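Local structure of siderophore-interacting protein (Aeromonas hydrophila, 6K2L) at residues H138-V142 and F204-E210; E221-V225 and A245-H251. The protein probably binds siderophores and, as an FAD-containing flavoprotein, is thought to reduce their ferric iron so that the metal can be released inside the cell. The protein carries 1 engineered substitution. All coordinates share one frame; numbering follows the deposited sequence.

Contact 1: residues H138-V142 and F204-E210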
ATOM      1  N   HIS A 138      14.944  -6.051  -9.568  1.00 20.23           N
ATOM      2  CA  HIS A 138      14.691  -7.481  -9.598  1.00 17.15           C
ATOM      3  C   HIS A 138      14.194  -7.944  -8.231  1.00 19.56           C
ATOM      4  O   HIS A 138      14.658  -7.462  -7.193  1.00 19.61           O
ATOM      5  CB  HIS A 138      15.953  -8.213 -10.012  1.00 20.25           C
ATOM      6  CG  HIS A 138      16.303  -8.001 -11.453  1.00 26.00           C
ATOM      7  ND1 HIS A 138      17.007  -6.897 -11.891  1.00 20.63           N
ATOM      8  CD2 HIS A 138      16.036  -8.743 -12.555  1.00 23.20           C
ATOM      9  CE1 HIS A 138      17.139  -6.958 -13.203  1.00 21.51           C
ATOM     10  NE2 HIS A 138      16.571  -8.074 -13.629  1.00 25.88           N
ATOM     11  N   TYR A 139      13.228  -8.861  -8.234  1.00 18.53           N
ATOM     12  CA  TYR A 139      12.606  -9.373  -7.014  1.00 18.29           C
ATOM     13  C   TYR A 139      12.540 -10.897  -7.061  1.00 16.74           C
ATOM     14  O   TYR A 139      12.003 -11.476  -8.012  1.00 12.83           O
ATOM     15  CB  TYR A 139      11.201  -8.812  -6.836  1.00 13.15           C
ATOM     16  CG  TYR A 139      11.150  -7.359  -6.493  1.00 19.23           C
ATOM     17  CD1 TYR A 139      11.417  -6.919  -5.204  1.00 20.13           C
ATOM     18  CD2 TYR A 139      10.807  -6.419  -7.464  1.00 24.57           C
ATOM     19  CE1 TYR A 139      11.362  -5.581  -4.890  1.00 27.49           C
ATOM     20  CE2 TYR A 139      10.755  -5.063  -7.180  1.00 23.74           C
ATOM     21  CZ  TYR A 139      11.028  -4.642  -5.890  1.00 31.22           C
ATOM     22  OH  TYR A 139      10.946  -3.289  -5.595  1.00 24.89           O
ATOM     23  N   TYR A 140      13.055 -11.548  -6.031  1.00 16.37           N
ATOM     24  CA  TYR A 140      13.083 -13.007  -5.981  1.00 18.62           C
ATOM     25  C   TYR A 140      12.504 -13.440  -4.650  1.00 18.60           C
ATOM     26  O   TYR A 140      13.136 -13.230  -3.607  1.00 16.22           O
ATOM     27  CB  TYR A 140      14.503 -13.541  -6.139  1.00 18.56           C
ATOM     28  CG  TYR A 140      15.185 -13.036  -7.372  1.00 16.88           C
ATOM     29  CD1 TYR A 140      14.904 -13.581  -8.620  1.00 20.01           C
ATOM     30  CD2 TYR A 140      16.090 -11.990  -7.296  1.00 19.47           C
ATOM     31  CE1 TYR A 140      15.541 -13.109  -9.766  1.00 22.43           C
ATOM     32  CE2 TYR A 140      16.717 -11.516  -8.413  1.00 23.95           C
ATOM     33  CZ  TYR A 140      16.439 -12.061  -9.644  1.00 23.33           C
ATOM     34  OH  TYR A 140      17.095 -11.541 -10.725  1.00 23.14           O
ATOM     35  N   MET A 141      11.339 -14.092  -4.688  1.00 16.24           N
ATOM     36  CA  MET A 141      10.510 -14.257  -3.510  1.00 12.26           C
ATOM     37  C   MET A 141      10.087 -15.723  -3.427  1.00 12.17           C
ATOM     38  O   MET A 141       9.693 -16.311  -4.435  1.00 11.86           O
ATOM     39  CB  MET A 141       9.305 -13.323  -3.627  1.00 12.83           C
ATOM     40  CG  MET A 141       9.661 -11.798  -3.563  1.00 12.54           C
ATOM     41  SD  MET A 141       8.150 -10.850  -3.343  1.00 11.92           S
ATOM     42  CE  MET A 141       8.440  -9.370  -4.383  1.00 37.56           C
ATOM     43  N   VAL A 142      10.157 -16.326  -2.240  1.00  9.14           N
ATOM     44  CA  VAL A 142       9.675 -17.691  -2.038  1.00 12.55           C
ATOM     45  C   VAL A 142       8.826 -17.699  -0.776  1.00 13.32           C
ATOM     46  O   VAL A 142       9.107 -16.960   0.176  1.00 11.42           O
ATOM     47  CB  VAL A 142      10.835 -18.722  -1.955  1.00 14.00           C
ATOM     48  CG1 VAL A 142      10.331 -20.079  -1.561  1.00 16.03           C
ATOM     49  CG2 VAL A 142      11.599 -18.837  -3.294  1.00 18.10           C
ATOM     50  N   PHE A 204      14.144 -23.112  -8.133  1.00 28.20           N
ATOM     51  CA  PHE A 204      14.572 -21.744  -7.856  1.00 29.60           C
ATOM     52  C   PHE A 204      16.075 -21.606  -7.914  1.00 29.88           C
ATOM     53  O   PHE A 204      16.574 -20.527  -8.260  1.00 28.54           O
ATOM     54  CB  PHE A 204      14.077 -21.239  -6.494  1.00 27.70           C
ATOM     55  CG  PHE A 204      13.679 -19.782  -6.517  1.00 24.67           C
ATOM     56  CD1 PHE A 204      12.379 -19.415  -6.856  1.00 26.20           C
ATOM     57  CD2 PHE A 204      14.609 -18.782  -6.257  1.00 24.55           C
ATOM     58  CE1 PHE A 204      11.996 -18.077  -6.916  1.00 22.73           C
ATOM     59  CE2 PHE A 204      14.239 -17.441  -6.307  1.00 26.41           C
ATOM     60  CZ  PHE A 204      12.919 -17.092  -6.643  1.00 24.82           C
ATOM     61  N   THR A 205      16.810 -22.664  -7.564  1.00 28.43           N
ATOM     62  CA  THR A 205      18.258 -22.583  -7.675  1.00 34.21           C
ATOM     63  C   THR A 205      18.709 -22.649  -9.133  1.00 38.84           C
ATOM     64  O   THR A 205      19.771 -22.103  -9.456  1.00 35.77           O
ATOM     65  CB  THR A 205      18.916 -23.681  -6.830  1.00 34.53           C
ATOM     66  OG1 THR A 205      18.380 -24.967  -7.185  1.00 39.65           O
ATOM     67  CG2 THR A 205      18.675 -23.427  -5.328  1.00 45.93           C
ATOM     68  N   SER A 206      17.911 -23.280 -10.022  1.00 32.52           N
ATOM     69  CA  SER A 206      18.212 -23.267 -11.454  1.00 31.96           C
ATOM     70  C   SER A 206      18.085 -21.887 -12.108  1.00 34.49           C
ATOM     71  O   SER A 206      18.607 -21.705 -13.213  1.00 32.03           O
ATOM     72  CB  SER A 206      17.306 -24.245 -12.219  1.00 40.93           C
ATOM     73  OG  SER A 206      15.993 -23.722 -12.462  1.00 40.85           O
ATOM     74  N   LEU A 207      17.385 -20.906 -11.474  1.00 30.31           N
ATOM     75  CA  LEU A 207      17.173 -19.642 -12.181  1.00 30.35           C
ATOM     76  C   LEU A 207      18.400 -18.735 -12.064  1.00 29.13           C
ATOM     77  O   LEU A 207      19.016 -18.641 -10.999  1.00 31.74           O
ATOM     78  CB  LEU A 207      15.954 -18.891 -11.646  1.00 24.58           C
ATOM     79  CG  LEU A 207      14.638 -19.636 -11.457  1.00 31.32           C
ATOM     80  CD1 LEU A 207      13.795 -18.919 -10.393  1.00 27.39           C
ATOM     81  CD2 LEU A 207      13.856 -19.804 -12.760  1.00 30.31           C
ATOM     82  N   PRO A 208      18.760 -18.040 -13.139  1.00 29.88           N
ATOM     83  CA  PRO A 208      19.803 -17.013 -13.036  1.00 33.19           C
ATOM     84  C   PRO A 208      19.315 -15.813 -12.231  1.00 30.31           C
ATOM     85  O   PRO A 208      18.253 -15.251 -12.503  1.00 29.00           O
ATOM     86  CB  PRO A 208      20.069 -16.637 -14.496  1.00 34.49           C
ATOM     87  CG  PRO A 208      18.773 -16.931 -15.185  1.00 31.84           C
ATOM     88  CD  PRO A 208      18.226 -18.157 -14.505  1.00 25.17           C
ATOM     89  N   LEU A 209      20.113 -15.404 -11.255  1.00 27.21           N
ATOM     90  CA  LEU A 209      19.742 -14.338 -10.341  1.00 27.85           C
ATOM     91  C   LEU A 209      20.654 -13.134 -10.539  1.00 28.35           C
ATOM     92  O   LEU A 209      21.869 -13.278 -10.701  1.00 32.81           O
ATOM     93  CB  LEU A 209      19.818 -14.818  -8.882  1.00 28.59           C
ATOM     94  CG  LEU A 209      19.085 -16.123  -8.549  1.00 32.28           C
ATOM     95  CD1 LEU A 209      19.578 -16.691  -7.229  1.00 25.85           C
ATOM     96  CD2 LEU A 209      17.578 -15.920  -8.543  1.00 25.12           C
ATOM     97  N   GLU A 210      20.060 -11.951 -10.521  1.00 22.44           N
ATOM     98  CA  GLU A 210      20.820 -10.716 -10.495  1.00 25.46           C
ATOM     99  C   GLU A 210      21.294 -10.421  -9.084  1.00 31.76           C
ATOM    100  O   GLU A 210      20.496 -10.432  -8.143  1.00 34.39           O
ATOM    101  CB  GLU A 210      19.949  -9.579 -10.996  1.00 28.31           C
ATOM    102  CG  GLU A 210      19.550  -9.792 -12.441  1.00 37.97           C
ATOM    103  CD  GLU A 210      20.686  -9.470 -13.404  1.00 37.05           C
ATOM    104  OE1 GLU A 210      21.561  -8.655 -13.009  1.00 33.85           O
ATOM    105  OE2 GLU A 210      20.687 -10.023 -14.540  1.00 41.68           O
TER
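Y140 and F204 meet where the Y140 CB touches the rim of the phenyl ring, lying near its plane, with CB to F204 CE2 at 3.9 Å. From there the tyrosine slants across L209 toward E210. Its CG stands anti to its own carbonyl carbon (chi1 -54°), which sends the ring toward L209. The CD1 and CE1 side lies under a methyl: L209 CD2 sits over one face, 3.6 Å from Y140 CD1 and also meeting CG, displaced from the centre toward the rim in a CH-pi contact. Further out, CE2 lies near E210 O and CZ near E210 N. At the tip, Y140 OH accepts the E210 amide, with E210 N to Y140 OH at 3.0 Å and a nearly straight N-H...O angle of 170°. A strand side chain thereby fixes an amide in the loop after helix 198-205, while E210 O is held by S214 OG.

The strand is the middle one of the five-stranded parallel sheet of the NAD-binding-like, ferredoxin-reductase-type domain. Helix 198-205 belongs to the beta-alpha-beta crossover that leads from edge strand 185-191 to strand 214-218, beside 138-144.

V142 and F204 reach for each other from opposite directions. V142 CG2 lies over the centre of the phenyl ring, 3.7 Å from the F204 centroid and 14° off the normal, and L207 CD1 takes the opposite face. At the start of the strand, the aliphatic part of E210 covers H138: E210 CG stands 3.6 Å from the imidazole centroid, almost exactly on its normal, whereas E210 OE2 stays 4.6 Å from H138 NE2.

Contact 2: residues E221-V225 and A245-H251; sequences EEGLV and AVPYWRH. With FAD (flavin-adenine dinucleotide), chain C.
Around E221 and W249 the two backbones run close together, with CA atoms 4.9 Å apart. W249 O is approached by E221 CA in a CA-H...O contact and by E222 N in a weak bond bent to 127°.

E221 is the N-cap of helix 222-235, and its OE1 takes G223 N from above the carboxylate plane. Its OE2 accepts H251 N at 2.7 Å through the anti lone pair, at 173°. E221 CG, anti to the backbone N (chi1 -153°), lies over the W249 face in a CH-pi contact, 3.7 Å from the six-membered ring centroid; the bend at chi2 turns the carboxylate toward both amides. On the opposite face lies the adenine of FAD, with W249 CZ3 3.3 Å from FAD N3A. The indole is thus clamped between protein and cofactor, and D144 holds its NE1.

Next to it, R250 O accepts a hydrogen bond from FAD O2B at 2.8 Å, and the Y248 ring lies over the dimethylbenzene end of the flavin. E222 and R250 run side by side, but E222 OE1 sits above the guanidinium plane, 3.4 Å from R250 NE, an attraction of charges alone. V225 packs its CG1 on A245 CB at 3.7 Å.

Two amides, one of them at a helix N terminus, grip the E221 carboxylate, which would probably favour its ionised form while it helps to position the segment that binds FAD.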
ATOM      1  N   GLU A 221       7.571 -21.445   5.763  1.00 22.62           N
ATOM      2  CA  GLU A 221       8.119 -22.528   6.581  1.00 21.37           C
ATOM      3  C   GLU A 221       9.649 -22.614   6.483  1.00 21.17           C
ATOM      4  O   GLU A 221      10.263 -22.287   5.465  1.00 20.76           O
ATOM      5  CB  GLU A 221       7.498 -23.859   6.163  1.00 20.51           C
ATOM      6  CG  GLU A 221       7.457 -24.893   7.269  1.00 23.74           C
ATOM      7  CD  GLU A 221       8.683 -25.767   7.272  1.00 22.53           C
ATOM      8  OE1 GLU A 221       9.341 -25.859   6.214  1.00 25.08           O
ATOM      9  OE2 GLU A 221       8.988 -26.358   8.326  1.00 23.69           O
ATOM     10  N   GLU A 222      10.262 -23.104   7.567  1.00 26.94           N
ATOM     11  CA  GLU A 222      11.717 -23.019   7.732  1.00 28.08           C
ATOM     12  C   GLU A 222      12.481 -23.689   6.590  1.00 27.64           C
ATOM     13  O   GLU A 222      13.532 -23.178   6.150  1.00 24.03           O
ATOM     14  CB  GLU A 222      12.118 -23.643   9.059  1.00 27.39           C
ATOM     15  CG  GLU A 222      13.402 -23.099   9.609  1.00 35.49           C
ATOM     16  CD  GLU A 222      14.077 -24.076  10.564  1.00 42.57           C
ATOM     17  OE1 GLU A 222      14.279 -25.259  10.166  1.00 42.34           O
ATOM     18  OE2 GLU A 222      14.390 -23.655  11.707  1.00 46.65           O
ATOM     19  N   GLY A 223      11.972 -24.838   6.113  1.00 24.25           N
ATOM     20  CA  GLY A 223      12.553 -25.615   5.027  1.00 24.80           C
ATOM     21  C   GLY A 223      12.487 -25.001   3.641  1.00 29.58           C
ATOM     22  O   GLY A 223      12.928 -25.619   2.668  1.00 37.13           O
ATOM     23  N   LEU A 224      11.883 -23.822   3.514  1.00 25.62           N
ATOM     24  CA  LEU A 224      12.040 -22.994   2.327  1.00 25.88           C
ATOM     25  C   LEU A 224      13.018 -21.854   2.565  1.00 29.45           C
ATOM     26  O   LEU A 224      13.866 -21.578   1.709  1.00 30.21           O
ATOM     27  CB  LEU A 224      10.689 -22.422   1.886  1.00 22.06           C
ATOM     28  CG  LEU A 224       9.622 -23.403   1.431  1.00 23.55           C
ATOM     29  CD1 LEU A 224       8.258 -22.771   1.589  1.00 21.42           C
ATOM     30  CD2 LEU A 224       9.844 -23.807  -0.010  1.00 23.61           C
ATOM     31  N   VAL A 225      12.919 -21.186   3.723  1.00 24.50           N
ATOM     32  CA  VAL A 225      13.718 -19.985   3.954  1.00 23.01           C
ATOM     33  C   VAL A 225      15.192 -20.323   4.021  1.00 31.61           C
ATOM     34  O   VAL A 225      16.033 -19.631   3.433  1.00 31.08           O
ATOM     35  CB  VAL A 225      13.258 -19.269   5.232  1.00 21.65           C
ATOM     36  CG1 VAL A 225      14.236 -18.154   5.584  1.00 17.70           C
ATOM     37  CG2 VAL A 225      11.860 -18.722   5.044  1.00 18.47           C
ATOM     38  N   ALA A 245      15.019 -13.018   5.056  1.00 12.77           N
ATOM     39  CA  ALA A 245      14.940 -14.469   5.279  1.00 15.53           C
ATOM     40  C   ALA A 245      14.415 -14.682   6.690  1.00 16.04           C
ATOM     41  O   ALA A 245      15.176 -14.685   7.660  1.00 15.19           O
ATOM     42  CB  ALA A 245      16.279 -15.162   5.070  1.00 16.77           C
ATOM     43  N   VAL A 246      13.098 -14.844   6.798  1.00 15.35           N
ATOM     44  CA  VAL A 246      12.417 -14.965   8.075  1.00 16.04           C
ATOM     45  C   VAL A 246      11.582 -16.237   8.004  1.00 18.05           C
ATOM     46  O   VAL A 246      10.647 -16.309   7.200  1.00 19.17           O
ATOM     47  CB  VAL A 246      11.515 -13.756   8.366  1.00 14.43           C
ATOM     48  CG1 VAL A 246      10.732 -13.986   9.614  1.00 13.99           C
ATOM     49  CG2 VAL A 246      12.322 -12.496   8.462  1.00 18.90           C
ATOM     50  N   PRO A 247      11.873 -17.268   8.798  1.00 21.06           N
ATOM     51  CA  PRO A 247      10.999 -18.455   8.792  1.00 18.38           C
ATOM     52  C   PRO A 247       9.732 -18.148   9.574  1.00 17.61           C
ATOM     53  O   PRO A 247       9.786 -17.718  10.728  1.00 19.80           O
ATOM     54  CB  PRO A 247      11.851 -19.541   9.462  1.00 21.10           C
ATOM     55  CG  PRO A 247      13.232 -18.888   9.717  1.00 21.25           C
ATOM     56  CD  PRO A 247      13.012 -17.416   9.724  1.00 16.34           C
ATOM     57  N   TYR A 248       8.583 -18.306   8.911  1.00 19.03           N
ATOM     58  CA  TYR A 248       7.321 -17.933   9.538  1.00 16.30           C
ATOM     59  C   TYR A 248       6.863 -18.987  10.535  1.00 17.60           C
ATOM     60  O   TYR A 248       6.170 -18.651  11.500  1.00 15.95           O
ATOM     61  CB  TYR A 248       6.247 -17.697   8.477  1.00 13.74           C
ATOM     62  CG  TYR A 248       6.305 -16.319   7.822  1.00 14.68           C
ATOM     63  CD1 TYR A 248       7.436 -15.530   7.919  1.00 14.84           C
ATOM     64  CD2 TYR A 248       5.234 -15.825   7.092  1.00  9.97           C
ATOM     65  CE1 TYR A 248       7.485 -14.293   7.332  1.00 15.35           C
ATOM     66  CE2 TYR A 248       5.276 -14.584   6.508  1.00 10.50           C
ATOM     67  CZ  TYR A 248       6.396 -13.818   6.628  1.00 13.82           C
ATOM     68  OH  TYR A 248       6.454 -12.560   6.058  1.00 16.23           O
ATOM     69  N   TRP A 249       7.245 -20.246  10.330  1.00 16.99           N
ATOM     70  CA  TRP A 249       6.919 -21.353  11.228  1.00 18.75           C
ATOM     71  C   TRP A 249       7.790 -22.551  10.868  1.00 24.15           C
ATOM     72  O   TRP A 249       8.600 -22.507   9.935  1.00 23.13           O
ATOM     73  CB  TRP A 249       5.445 -21.743  11.149  1.00 17.38           C
ATOM     74  CG  TRP A 249       5.014 -22.281   9.806  1.00 18.19           C
ATOM     75  CD1 TRP A 249       4.946 -21.590   8.625  1.00 17.58           C
ATOM     76  CD2 TRP A 249       4.581 -23.619   9.506  1.00 20.21           C
ATOM     77  NE1 TRP A 249       4.493 -22.413   7.615  1.00 16.94           N
ATOM     78  CE2 TRP A 249       4.259 -23.658   8.130  1.00 19.41           C
ATOM     79  CE3 TRP A 249       4.425 -24.784  10.267  1.00 19.67           C
ATOM     80  CZ2 TRP A 249       3.801 -24.819   7.501  1.00 21.01           C
ATOM     81  CZ3 TRP A 249       3.974 -25.938   9.640  1.00 20.14           C
ATOM     82  CH2 TRP A 249       3.664 -25.947   8.271  1.00 20.28           C
ATOM     83  N   ARG A 250       7.615 -23.634  11.615  1.00 28.78           N
ATOM     84  CA  ARG A 250       8.417 -24.836  11.423  1.00 24.82           C
ATOM     85  C   ARG A 250       7.504 -26.038  11.582  1.00 23.45           C
ATOM     86  O   ARG A 250       6.860 -26.190  12.623  1.00 20.48           O
ATOM     87  CB  ARG A 250       9.571 -24.892  12.414  1.00 24.79           C
ATOM     88  CG  ARG A 250      10.492 -26.060  12.160  1.00 33.71           C
ATOM     89  CD  ARG A 250      11.817 -25.870  12.861  1.00 42.52           C
ATOM     90  NE  ARG A 250      12.732 -26.996  12.670  1.00 42.83           N
ATOM     91  CZ  ARG A 250      13.893 -27.129  13.314  1.00 46.34           C
ATOM     92  NH1 ARG A 250      14.279 -26.208  14.196  1.00 42.56           N
ATOM     93  NH2 ARG A 250      14.669 -28.183  13.083  1.00 45.86           N
ATOM     94  N   HIS A 251       7.427 -26.855  10.530  1.00 26.53           N
ATOM     95  CA  HIS A 251       6.631 -28.076  10.524  1.00 27.87           C
ATOM     96  C   HIS A 251       6.842 -28.891  11.798  1.00 31.49           C
ATOM     97  O   HIS A 251       7.975 -29.263  12.129  1.00 25.54           O
ATOM     98  CB  HIS A 251       7.010 -28.894   9.292  1.00 33.35           C
ATOM     99  CG  HIS A 251       6.144 -30.092   9.060  1.00 37.34           C
ATOM    100  ND1 HIS A 251       4.852 -30.183   9.533  1.00 37.25           N
ATOM    101  CD2 HIS A 251       6.378 -31.237   8.375  1.00 41.56           C
ATOM    102  CE1 HIS A 251       4.331 -31.338   9.161  1.00 41.93           C
ATOM    103  NE2 HIS A 251       5.235 -31.994   8.453  1.00 54.84           N
TER
HETATM  104  PA  FAD C 301       0.748 -23.085  16.536  1.00 13.84           P
HETATM  105  O1A FAD C 301       0.054 -23.139  17.860  1.00 21.17           O
HETATM  106  O2A FAD C 301       1.939 -22.122  16.443  1.00 13.73           O
HETATM  107  O5B FAD C 301       1.366 -24.500  16.039  1.00 23.40           O
HETATM  108  C5B FAD C 301       0.602 -25.723  16.094  1.00 18.13           C
HETATM  109  C4B FAD C 301       1.122 -26.765  15.124  1.00 20.30           C
HETATM  110  O4B FAD C 301       0.652 -26.481  13.787  1.00 27.23           O
HETATM  111  C3B FAD C 301       2.637 -26.916  15.001  1.00 25.75           C
HETATM  112  O3B FAD C 301       2.976 -28.284  14.782  1.00 26.83           O
HETATM  113  C2B FAD C 301       2.969 -26.035  13.789  1.00 23.87           C
HETATM  114  O2B FAD C 301       4.137 -26.418  13.065  1.00 20.74           O
HETATM  115  C1B FAD C 301       1.742 -26.246  12.909  1.00 20.86           C
HETATM  116  N9A FAD C 301       1.400 -25.083  12.128  1.00 19.84           N
HETATM  117  C8A FAD C 301       1.431 -23.775  12.541  1.00 20.47           C
HETATM  118  N7A FAD C 301       1.030 -22.917  11.632  1.00 19.11           N
HETATM  119  C5A FAD C 301       0.700 -23.723  10.550  1.00 20.24           C
HETATM  120  C6A FAD C 301       0.205 -23.427   9.267  1.00 19.81           C
HETATM  121  N6A FAD C 301      -0.085 -22.191   8.858  1.00 14.34           N
HETATM  122  N1A FAD C 301      -0.006 -24.466   8.418  1.00 20.93           N
HETATM  123  C2A FAD C 301       0.271 -25.704   8.838  1.00 22.86           C
HETATM  124  N3A FAD C 301       0.731 -26.102  10.031  1.00 25.42           N
HETATM  125  C4A FAD C 301       0.920 -25.059  10.845  1.00 19.38           C
HETATM  126  N1  FAD C 301       0.663 -17.142   9.258  1.00 10.72           N
HETATM  127  C2  FAD C 301      -0.516 -16.916   8.608  1.00 13.28           C
HETATM  128  O2  FAD C 301      -1.385 -17.786   8.512  1.00 13.02           O
HETATM  129  N3  FAD C 301      -0.757 -15.684   8.021  1.00 13.53           N
HETATM  130  C4  FAD C 301       0.097 -14.608   8.017  1.00 14.20           C
HETATM  131  O4  FAD C 301      -0.233 -13.558   7.466  1.00 13.07           O
HETATM  132  C4X FAD C 301       1.344 -14.849   8.723  1.00 15.22           C
HETATM  133  N5  FAD C 301       2.230 -13.861   8.782  1.00 13.46           N
HETATM  134  C5X FAD C 301       3.410 -14.097   9.442  1.00 11.97           C
HETATM  135  C6  FAD C 301       4.357 -13.083   9.491  1.00 10.76           C
HETATM  136  C7  FAD C 301       5.582 -13.273  10.125  1.00 13.60           C
HETATM  137  C7M FAD C 301       6.570 -12.135  10.175  1.00 12.29           C
HETATM  138  C8  FAD C 301       5.852 -14.502  10.757  1.00 15.68           C
HETATM  139  C8M FAD C 301       7.148 -14.735  11.495  1.00 13.78           C
HETATM  140  C9  FAD C 301       4.897 -15.514  10.723  1.00 13.08           C
HETATM  141  C9A FAD C 301       3.689 -15.327  10.065  1.00 11.46           C
HETATM  142  N10 FAD C 301       2.725 -16.353   9.983  1.00 13.34           N
HETATM  143  C10 FAD C 301       1.539 -16.152   9.305  1.00 12.55           C
HETATM  144  C1' FAD C 301       2.987 -17.671  10.589  1.00 16.35           C
HETATM  145  C2' FAD C 301       2.152 -17.972  11.836  1.00 15.71           C
HETATM  146  O2' FAD C 301       2.578 -17.194  12.958  1.00 10.66           O
HETATM  147  C3' FAD C 301       2.287 -19.462  12.159  1.00 17.04           C
HETATM  148  O3' FAD C 301       1.549 -20.201  11.189  1.00 14.55           O
HETATM  149  C4' FAD C 301       1.812 -19.857  13.557  1.00 16.29           C
HETATM  150  O4' FAD C 301       2.489 -21.057  13.944  1.00 18.02           O
HETATM  151  C5' FAD C 301       0.309 -20.030  13.602  1.00 14.97           C
HETATM  152  O5' FAD C 301      -0.102 -20.231  14.966  1.00 18.37           O
HETATM  153  P   FAD C 301      -1.157 -21.339  15.354  1.00 15.31           P
HETATM  154  O1P FAD C 301      -1.620 -20.994  16.775  1.00 19.47           O
HETATM  155  O2P FAD C 301      -2.227 -21.462  14.364  1.00 16.45           O
HETATM  156  O3P FAD C 301      -0.286 -22.679  15.397  1.00 18.31           O

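In the fold
After the N-terminal antiparallel barrel, strand 138-144 opens the parallel sheet in the sequence; the chain then passes through helix 148-155 and strands 163-170 and 185-191 before helix 198-205 and its loop close contact 1, a span of 61 residues. Contact 2 opens past strand 214-218 and closes after 19 residues through the rest of helix 222-235 and into strand 243-245. The two are in series, neither nested nor crossed. The side chain of M141 is about 14 Å from FAD, which contact 2 touches; the centres of the two contacts are about 18 Å apart. They meet where V142 CG1 packs 4.1 Å from L224 CD2. One parallel sheet underlies both, with 214-218 between 138-144 and 243-245.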